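Local coordinates for serine protease inhibitor 4, isoform B (Drosophila melanogaster, PDB 4P0F), which is a serpin that probably inhibits serine-type and cysteine-type endopeptidases, seen here in its cleaved form, at residues A[15-20]-A[287-292]; A[23-28]-A[32-37]; A[38-43]-A[316-321]. One frame throughout, in Å; residues are numbered along the deposited sequence.

Interaction 1 of 3, residues A[15-20]-A[287-292]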
loop_
_atom_site.group_PDB
_atom_site.type_symbol
_atom_site.label_atom_id
_atom_site.label_comp_id
_atom_site.label_asym_id
_atom_site.label_seq_id
_atom_site.Cartn_x
_atom_site.Cartn_y
_atom_site.Cartn_z
ATOM N N ALA A 15 -3.009 -10.443 -0.593
ATOM C CA ALA A 15 -1.608 -10.861 -0.499
ATOM C C ALA A 15 -1.018 -11.193 -1.869
ATOM O O ALA A 15 0.131 -10.858 -2.151
ATOM C CB ALA A 15 -1.457 -12.057 0.455
ATOM N N LEU A 16 -1.796 -11.842 -2.727
ATOM C CA LEU A 16 -1.312 -12.168 -4.060
ATOM C C LEU A 16 -1.191 -10.896 -4.908
ATOM O O LEU A 16 -0.188 -10.693 -5.582
ATOM C CB LEU A 16 -2.230 -13.191 -4.732
ATOM C CG LEU A 16 -1.877 -13.599 -6.173
ATOM C CD1 LEU A 16 -0.432 -14.033 -6.316
ATOM C CD2 LEU A 16 -2.785 -14.711 -6.627
ATOM N N PHE A 17 -2.212 -10.045 -4.869
ATOM C CA PHE A 17 -2.123 -8.739 -5.519
ATOM C C PHE A 17 -0.874 -7.985 -5.063
ATOM O O PHE A 17 -0.176 -7.377 -5.882
ATOM C CB PHE A 17 -3.377 -7.908 -5.236
ATOM C CG PHE A 17 -3.382 -6.563 -5.916
ATOM C CD1 PHE A 17 -3.373 -6.474 -7.290
ATOM C CD2 PHE A 17 -3.387 -5.393 -5.176
ATOM C CE1 PHE A 17 -3.385 -5.243 -7.923
ATOM C CE2 PHE A 17 -3.393 -4.161 -5.806
ATOM C CZ PHE A 17 -3.386 -4.097 -7.186
ATOM N N SER A 18 -0.571 -8.064 -3.769
ATOM C CA SER A 18 0.585 -7.375 -3.205
ATOM C C SER A 18 1.894 -7.825 -3.843
ATOM O O SER A 18 2.711 -6.996 -4.242
ATOM C CB SER A 18 0.675 -7.599 -1.693
ATOM O OG SER A 18 -0.471 -7.121 -1.012
ATOM N N ILE A 19 2.123 -9.135 -3.913
ATOM C CA ILE A 19 3.373 -9.606 -4.476
ATOM C C ILE A 19 3.397 -9.347 -5.979
ATOM O O ILE A 19 4.463 -9.121 -6.545
ATOM C CB ILE A 19 3.630 -11.105 -4.148
ATOM C CG1 ILE A 19 2.548 -12.013 -4.720
ATOM C CG2 ILE A 19 3.698 -11.282 -2.644
ATOM C CD1 ILE A 19 2.888 -13.491 -4.631
ATOM N N ASN A 20 2.229 -9.349 -6.630
ATOM C CA ASN A 20 2.175 -9.001 -8.047
ATOM C C ASN A 20 2.664 -7.569 -8.275
ATOM O O ASN A 20 3.499 -7.319 -9.151
ATOM C CB ASN A 20 0.755 -9.158 -8.596
ATOM C CG ASN A 20 0.302 -10.609 -8.677
ATOM O OD1 ASN A 20 1.086 -11.544 -8.503
ATOM N ND2 ASN A 20 -0.971 -10.796 -8.999
ATOM N N GLN A 287 -1.270 -1.948 -16.329
ATOM C CA GLN A 287 -1.217 -2.501 -17.671
ATOM C C GLN A 287 -0.501 -3.850 -17.697
ATOM O O GLN A 287 -0.955 -4.801 -18.347
ATOM C CB GLN A 287 -0.531 -1.516 -18.609
ATOM C CG GLN A 287 -1.386 -0.285 -18.887
ATOM C CD GLN A 287 -0.614 0.822 -19.562
ATOM O OE1 GLN A 287 0.614 0.884 -19.473
ATOM N NE2 GLN A 287 -1.327 1.699 -20.252
ATOM N N LYS A 288 0.614 -3.938 -16.983
ATOM C CA LYS A 288 1.381 -5.177 -16.944
ATOM C C LYS A 288 0.654 -6.286 -16.187
ATOM O O LYS A 288 0.982 -7.463 -16.348
ATOM C CB LYS A 288 2.748 -4.941 -16.317
ATOM C CG LYS A 288 3.692 -4.159 -17.203
ATOM C CD LYS A 288 4.955 -3.813 -16.439
ATOM C CE LYS A 288 5.967 -3.070 -17.296
ATOM N NZ LYS A 288 7.180 -2.740 -16.489
ATOM N N LEU A 289 -0.321 -5.912 -15.365
ATOM C CA LEU A 289 -1.145 -6.886 -14.654
ATOM C C LEU A 289 -2.474 -7.133 -15.381
ATOM O O LEU A 289 -3.396 -7.714 -14.817
ATOM C CB LEU A 289 -1.396 -6.428 -13.221
ATOM C CG LEU A 289 -0.133 -6.375 -12.352
ATOM C CD1 LEU A 289 -0.433 -5.833 -10.973
ATOM C CD2 LEU A 289 0.503 -7.738 -12.240
ATOM N N GLY A 290 -2.550 -6.710 -16.639
ATOM C CA GLY A 290 -3.673 -7.043 -17.498
ATOM C C GLY A 290 -4.884 -6.150 -17.359
ATOM O O GLY A 290 -5.980 -6.536 -17.767
ATOM N N MET A 291 -4.689 -4.957 -16.803
ATOM C CA MET A 291 -5.784 -4.010 -16.605
ATOM C C MET A 291 -5.601 -2.741 -17.451
ATOM O O MET A 291 -5.740 -1.625 -16.950
ATOM C CB MET A 291 -5.915 -3.665 -15.124
ATOM C CG MET A 291 -6.299 -4.875 -14.280
ATOM S SD MET A 291 -6.372 -4.564 -12.503
ATOM C CE MET A 291 -4.636 -4.665 -12.042
ATOM N N SER A 292 -5.331 -2.930 -18.742
ATOM C CA SER A 292 -5.054 -1.817 -19.659
ATOM C C SER A 292 -6.280 -1.052 -20.122
ATOM O O SER A 292 -6.175 0.130 -20.457
ATOM C CB SER A 292 -4.321 -2.325 -20.903
ATOM O OG SER A 292 -3.001 -2.705 -20.572
#

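Interaction 2 of 3, residues A[23-28]-A[32-37]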
loop_
_atom_site.group_PDB
_atom_site.type_symbol
_atom_site.label_atom_id
_atom_site.label_comp_id
_atom_site.label_asym_id
_atom_site.label_seq_id
_atom_site.Cartn_x
_atom_site.Cartn_y
_atom_site.Cartn_z
ATOM N N GLY A 23 6.416 -7.085 -7.448
ATOM C CA GLY A 23 7.235 -7.564 -8.539
ATOM C C GLY A 23 7.347 -6.580 -9.686
ATOM O O GLY A 23 8.435 -6.377 -10.218
ATOM N N LYS A 24 6.231 -5.971 -10.082
ATOM C CA LYS A 24 6.252 -4.997 -11.167
ATOM C C LYS A 24 6.949 -3.695 -10.756
ATOM O O LYS A 24 7.590 -3.056 -11.579
ATOM C CB LYS A 24 4.827 -4.691 -11.649
ATOM C CG LYS A 24 4.078 -5.893 -12.220
ATOM C CD LYS A 24 4.887 -6.657 -13.254
ATOM C CE LYS A 24 4.069 -7.818 -13.808
ATOM N NZ LYS A 24 4.860 -8.691 -14.695
ATOM N N LEU A 25 6.815 -3.300 -9.493
ATOM C CA LEU A 25 7.464 -2.078 -9.017
ATOM C C LEU A 25 8.969 -2.267 -8.912
ATOM O O LEU A 25 9.735 -1.374 -9.257
ATOM C CB LEU A 25 6.913 -1.654 -7.659
ATOM C CG LEU A 25 5.509 -1.062 -7.630
ATOM C CD1 LEU A 25 5.057 -0.824 -6.195
ATOM C CD2 LEU A 25 5.445 0.244 -8.430
ATOM N N SER A 26 9.381 -3.431 -8.422
ATOM C CA SER A 26 10.801 -3.738 -8.281
ATOM C C SER A 26 11.484 -3.739 -9.643
ATOM O O SER A 26 12.617 -3.290 -9.782
ATOM C CB SER A 26 10.990 -5.089 -7.589
ATOM O OG SER A 26 10.526 -5.036 -6.246
ATOM N N GLY A 27 10.787 -4.249 -10.649
ATOM C CA GLY A 27 11.283 -4.208 -12.008
ATOM C C GLY A 27 11.354 -2.792 -12.543
ATOM O O GLY A 27 12.266 -2.459 -13.293
ATOM N N GLN A 28 10.391 -1.955 -12.163
ATOM C CA GLN A 28 10.328 -0.583 -12.664
ATOM C C GLN A 28 11.328 0.317 -11.931
ATOM O O GLN A 28 11.819 1.292 -12.500
ATOM C CB GLN A 28 8.898 -0.021 -12.524
ATOM C CG GLN A 28 8.650 1.282 -13.290
ATOM C CD GLN A 28 7.272 1.896 -13.023
ATOM O OE1 GLN A 28 6.271 1.187 -12.888
ATOM N NE2 GLN A 28 7.224 3.226 -12.946
ATOM N N GLU A 32 15.792 0.986 -5.526
ATOM C CA GLU A 32 15.116 1.905 -4.614
ATOM C C GLU A 32 14.471 1.201 -3.436
ATOM O O GLU A 32 14.018 0.059 -3.552
ATOM C CB GLU A 32 14.042 2.694 -5.369
ATOM C CG GLU A 32 14.613 3.720 -6.335
ATOM C CD GLU A 32 13.537 4.550 -7.015
ATOM O OE1 GLU A 32 12.456 4.730 -6.418
ATOM O OE2 GLU A 32 13.775 5.019 -8.147
ATOM N N ASN A 33 14.402 1.904 -2.311
ATOM C CA ASN A 33 13.667 1.414 -1.155
ATOM C C ASN A 33 12.171 1.581 -1.342
ATOM O O ASN A 33 11.562 2.527 -0.859
ATOM C CB ASN A 33 14.113 2.129 0.111
ATOM C CG ASN A 33 15.545 1.806 0.481
ATOM O OD1 ASN A 33 16.152 0.896 -0.078
ATOM N ND2 ASN A 33 16.099 2.557 1.421
ATOM N N ILE A 34 11.578 0.631 -2.037
ATOM C CA ILE A 34 10.160 0.671 -2.314
ATOM C C ILE A 34 9.346 0.546 -1.032
ATOM O O ILE A 34 9.661 -0.262 -0.171
ATOM C CB ILE A 34 9.796 -0.458 -3.298
ATOM C CG1 ILE A 34 10.490 -0.199 -4.640
ATOM C CG2 ILE A 34 8.282 -0.572 -3.483
ATOM C CD1 ILE A 34 10.423 -1.359 -5.605
ATOM N N VAL A 35 8.305 1.362 -0.904
ATOM C CA VAL A 35 7.288 1.140 0.118
ATOM C C VAL A 35 5.956 1.509 -0.492
ATOM O O VAL A 35 5.868 2.486 -1.223
ATOM C CB VAL A 35 7.549 1.943 1.427
ATOM C CG1 VAL A 35 7.689 3.439 1.165
ATOM C CG2 VAL A 35 6.449 1.673 2.450
ATOM N N PHE A 36 4.938 0.702 -0.233
ATOM C CA PHE A 36 3.611 0.967 -0.765
ATOM C C PHE A 36 2.565 0.272 0.088
ATOM O O PHE A 36 2.886 -0.614 0.883
ATOM C CB PHE A 36 3.503 0.531 -2.244
ATOM C CG PHE A 36 3.495 -0.975 -2.472
ATOM C CD1 PHE A 36 4.660 -1.709 -2.425
ATOM C CD2 PHE A 36 2.314 -1.628 -2.792
ATOM C CE1 PHE A 36 4.646 -3.084 -2.661
ATOM C CE2 PHE A 36 2.292 -2.997 -3.022
ATOM C CZ PHE A 36 3.461 -3.723 -2.953
ATOM N N SER A 37 1.316 0.720 -0.043
ATOM C CA SER A 37 0.196 0.066 0.611
ATOM C C SER A 37 -0.645 -0.666 -0.418
ATOM O O SER A 37 -1.401 -0.031 -1.166
ATOM C CB SER A 37 -0.675 1.063 1.359
ATOM O OG SER A 37 -1.831 0.421 1.868
#

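Interaction 3 of 3, residues A[38-43]-A[316-321]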
loop_
_atom_site.group_PDB
_atom_site.type_symbol
_atom_site.label_atom_id
_atom_site.label_comp_id
_atom_site.label_asym_id
_atom_site.label_seq_id
_atom_site.Cartn_x
_atom_site.Cartn_y
_atom_site.Cartn_z
ATOM N N PRO A 38 -0.518 -1.996 -0.473
ATOM C CA PRO A 38 -1.357 -2.722 -1.438
ATOM C C PRO A 38 -2.839 -2.587 -1.113
ATOM O O PRO A 38 -3.674 -2.538 -2.033
ATOM C CB PRO A 38 -0.870 -4.169 -1.318
ATOM C CG PRO A 38 -0.159 -4.264 -0.037
ATOM C CD PRO A 38 0.388 -2.899 0.263
ATOM N N PHE A 39 -3.165 -2.491 0.172
ATOM C CA PHE A 39 -4.552 -2.343 0.592
ATOM C C PHE A 39 -5.152 -1.058 0.026
ATOM O O PHE A 39 -6.306 -1.041 -0.427
ATOM C CB PHE A 39 -4.680 -2.337 2.111
ATOM C CG PHE A 39 -6.098 -2.192 2.581
ATOM C CD1 PHE A 39 -6.655 -0.941 2.767
ATOM C CD2 PHE A 39 -6.892 -3.306 2.790
ATOM C CE1 PHE A 39 -7.975 -0.804 3.169
ATOM C CE2 PHE A 39 -8.209 -3.171 3.197
ATOM C CZ PHE A 39 -8.748 -1.911 3.386
ATOM N N SER A 40 -4.380 0.022 0.078
ATOM C CA SER A 40 -4.828 1.314 -0.429
ATOM C C SER A 40 -5.081 1.257 -1.934
ATOM O O SER A 40 -6.088 1.787 -2.443
ATOM C CB SER A 40 -3.789 2.391 -0.098
ATOM O OG SER A 40 -4.096 3.633 -0.687
ATOM N N ILE A 41 -4.160 0.623 -2.646
ATOM C CA ILE A 41 -4.267 0.506 -4.088
ATOM C C ILE A 41 -5.483 -0.330 -4.468
ATOM O O ILE A 41 -6.270 0.076 -5.327
ATOM C CB ILE A 41 -2.976 -0.103 -4.691
ATOM C CG1 ILE A 41 -1.795 0.848 -4.453
ATOM C CG2 ILE A 41 -3.139 -0.368 -6.183
ATOM C CD1 ILE A 41 -0.453 0.225 -4.666
ATOM N N GLN A 42 -5.640 -1.498 -3.853
ATOM C CA GLN A 42 -6.761 -2.372 -4.208
ATOM C C GLN A 42 -8.114 -1.724 -3.885
ATOM O O GLN A 42 -9.070 -1.835 -4.661
ATOM C CB GLN A 42 -6.658 -3.710 -3.493
ATOM C CG GLN A 42 -7.483 -4.811 -4.131
ATOM C CD GLN A 42 -7.654 -6.020 -3.235
ATOM O OE1 GLN A 42 -7.983 -5.899 -2.057
ATOM N NE2 GLN A 42 -7.438 -7.207 -3.798
ATOM N N THR A 43 -8.183 -1.031 -2.749
ATOM C CA THR A 43 -9.405 -0.369 -2.317
ATOM C C THR A 43 -9.782 0.735 -3.290
ATOM O O THR A 43 -10.935 0.824 -3.717
ATOM C CB THR A 43 -9.247 0.206 -0.897
ATOM O OG1 THR A 43 -8.963 -0.866 0.007
ATOM C CG2 THR A 43 -10.519 0.899 -0.439
ATOM N N ILE A 316 -3.170 7.131 -12.058
ATOM C CA ILE A 316 -3.274 6.483 -10.761
ATOM C C ILE A 316 -1.986 6.802 -10.027
ATOM O O ILE A 316 -0.922 6.386 -10.466
ATOM C CB ILE A 316 -3.438 4.948 -10.842
ATOM C CG1 ILE A 316 -4.591 4.563 -11.769
ATOM C CG2 ILE A 316 -3.637 4.375 -9.437
ATOM C CD1 ILE A 316 -4.788 3.049 -11.925
ATOM N N ILE A 317 -2.073 7.578 -8.950
ATOM C CA ILE A 317 -0.875 8.027 -8.244
ATOM C C ILE A 317 -0.859 7.428 -6.847
ATOM O O ILE A 317 -1.855 7.466 -6.141
ATOM C CB ILE A 317 -0.810 9.563 -8.163
ATOM C CG1 ILE A 317 -0.755 10.161 -9.571
ATOM C CG2 ILE A 317 0.408 9.994 -7.375
ATOM C CD1 ILE A 317 -1.156 11.617 -9.644
ATOM N N HIS A 318 0.280 6.863 -6.461
ATOM C CA HIS A 318 0.426 6.281 -5.144
ATOM C C HIS A 318 1.642 6.865 -4.478
ATOM O O HIS A 318 2.704 6.969 -5.094
ATOM C CB HIS A 318 0.556 4.766 -5.227
ATOM C CG HIS A 318 0.568 4.086 -3.896
ATOM N ND1 HIS A 318 -0.564 3.936 -3.125
ATOM C CD2 HIS A 318 1.573 3.501 -3.202
ATOM C CE1 HIS A 318 -0.259 3.279 -2.021
ATOM N NE2 HIS A 318 1.033 3.008 -2.040
ATOM N N LYS A 319 1.473 7.248 -3.222
ATOM C CA LYS A 319 2.588 7.737 -2.416
ATOM C C LYS A 319 2.557 7.068 -1.064
ATOM O O LYS A 319 1.490 6.883 -0.493
ATOM C CB LYS A 319 2.522 9.252 -2.250
ATOM C CG LYS A 319 2.804 10.043 -3.505
ATOM C CD LYS A 319 3.204 11.488 -3.154
ATOM C CE LYS A 319 3.352 12.349 -4.410
ATOM N NZ LYS A 319 3.683 13.797 -4.161
ATOM N N ALA A 320 3.733 6.723 -0.544
ATOM C CA ALA A 320 3.813 6.053 0.747
ATOM C C ALA A 320 5.064 6.479 1.523
ATOM O O ALA A 320 6.044 6.970 0.954
ATOM C CB ALA A 320 3.779 4.554 0.558
ATOM N N PHE A 321 4.971 6.321 2.839
ATOM C CA PHE A 321 6.001 6.742 3.784
ATOM C C PHE A 321 6.049 5.747 4.926
ATOM O O PHE A 321 5.010 5.258 5.355
ATOM C CB PHE A 321 5.700 8.142 4.328
ATOM C CG PHE A 321 6.595 8.560 5.464
ATOM C CD1 PHE A 321 6.262 8.258 6.775
ATOM C CD2 PHE A 321 7.776 9.224 5.216
ATOM C CE1 PHE A 321 7.093 8.625 7.816
ATOM C CE2 PHE A 321 8.614 9.592 6.259
ATOM C CZ PHE A 321 8.263 9.299 7.553
#

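Interaction 1 of 3, residues A[15-20]-A[287-292]
Phe17 and Asn20, one turn apart on helix 6-28, meet Leu289 and Met291 in the turn that ends helix 283-288. The contact is purely apolar, with an inner and an outer half. On the inner side, where Phe17 and Met291 are buried, a single ring carbon serves two partners: Phe17 CE1 lies 4.3 Å from Met291 CE, which comes in at the ring edge, and 4.3 Å from Leu289 CD1, which approaches obliquely. The ring gets there because its CG stands anti to the backbone N (chi1 -178°), carrying it out from the helix; the unbranched, flexible methionine suits a place beside the edge of a ring. Toward the more open side, Leu289 CD2 rests 3.9 Å from Asn20 CB. Asn20 thus offers a methylene to the leucine, while its polar amide suits a position that is only partly covered. The return of the chain suits Gly290, whose phi of 84° favours glycine; as C-prime residue it closes helix 283-288 in a Schellman motif, in which Gly290 N bonds back to Gln287 O. Around this pair of segments, Phe17 also packs on Ile41 and Gln42 of helix 38-49, Met291 on Leu60 and Leu64 of helix 54-64, and Leu289 on Val21 and Lys24 farther along helix 6-28.

Interaction 2 of 3, residues A[23-28]-A[32-37]
Leu25 packs on Ile34 and Phe36 where the serpin chain leaves its long N-terminal helix, 6-28, turns back, and lays the short strand 35-36 against the helix end. Ile34 and Phe36 join this edge to strand 370-377 by backbone bonds with Ser376 and Trp374, respectively, in an antiparallel pairing. Leu25 can be followed outward from the helix. Its CB meets Ile34 CD1 at 4.1 Å. CG is the branch point, from which CD1 carries on to Phe36. The CD1 methyl sits over one face of the Phe36 ring, 4.1 Å from its centroid and 19° off the normal, a CH-pi contact displaced toward Phe36 CG and Phe36 CD1. Phe36 presents that face because its own CG lies between the backbone N and the carbonyl carbon (chi1 71°). Leucine suits the place, since its branched end can fill a buried pocket that Val280, Leu282 and Val285 also line. Ser26 is small enough to let the isoleucine approach the helix backbone, and its hydroxyl is already bonded to Tyr22 O in the preceding turn. Ile34 therefore brings its terminal methyl against main-chain atoms: Ile34 CD1 is 3.7 Å from Leu25 O and 3.6 Å from Ser26 CA.

Interaction 3 of 3, residues A[38-43]-A[316-321]
The shutter of the serpin fold, where the start of helix 38-49 lies on the strands of the central sheet, includes the contact of Ser40 and Ile41 with His318 of strand 311-324. Ile41 lies across one face of the imidazole, the two side chains crossing at about a right angle. Its CG1 is 3.9 Å from the ring centroid and 25° off the normal, a CH-pi contact nearest to His318 ND1 at 3.6 Å; the Ile41 CD1 methyl extends the cover over the ring. Ser40 OG stands at the ring edge, 4.1 Å from His318 CE1, and is bonded not to the histidine but to Asn167 OD1 and Thr335 OG1. The His318 ring swings out opposite the backbone N (chi1 -174°) and so reaches from the strand to the helix start, where NE2 accepts from Ser37 N, while ND1 bonds Thr335 OG1. A leucine in place of His318 would probably leave Ser37 N and Thr335 OG1 without their ring-nitrogen partners. Strand 311-324 runs between strands 263-281 and 328-341, the latter being the inserted reactive-centre loop, and helix 38-49 packs on this sheet, with helices 6-28 and 71-84 against it.

How the interactions relate
From the N terminus, helix 6-28 supplies the first segment of interaction 1 and then that of interaction 2. Interaction 2 closes at once, across a three-residue turn, and is nested inside the long loop that interaction 1 closes with 287-292. The chain continues directly from 32-37 into 38-43, and interaction 3 closes a second long loop, from there to 316-321, which overlaps that of interaction 1; so 1 and 3 cross, while 2 and 3 follow in series. Ile41 sits at the junction: its CG2 is 3.8 Å from Phe17 CE2 of interaction 1, and its CD1 3.8 Å from Phe36 CD2 of interaction 2. Together they tie the N-terminal helices to the end of helix 283-288 and to the central sheet.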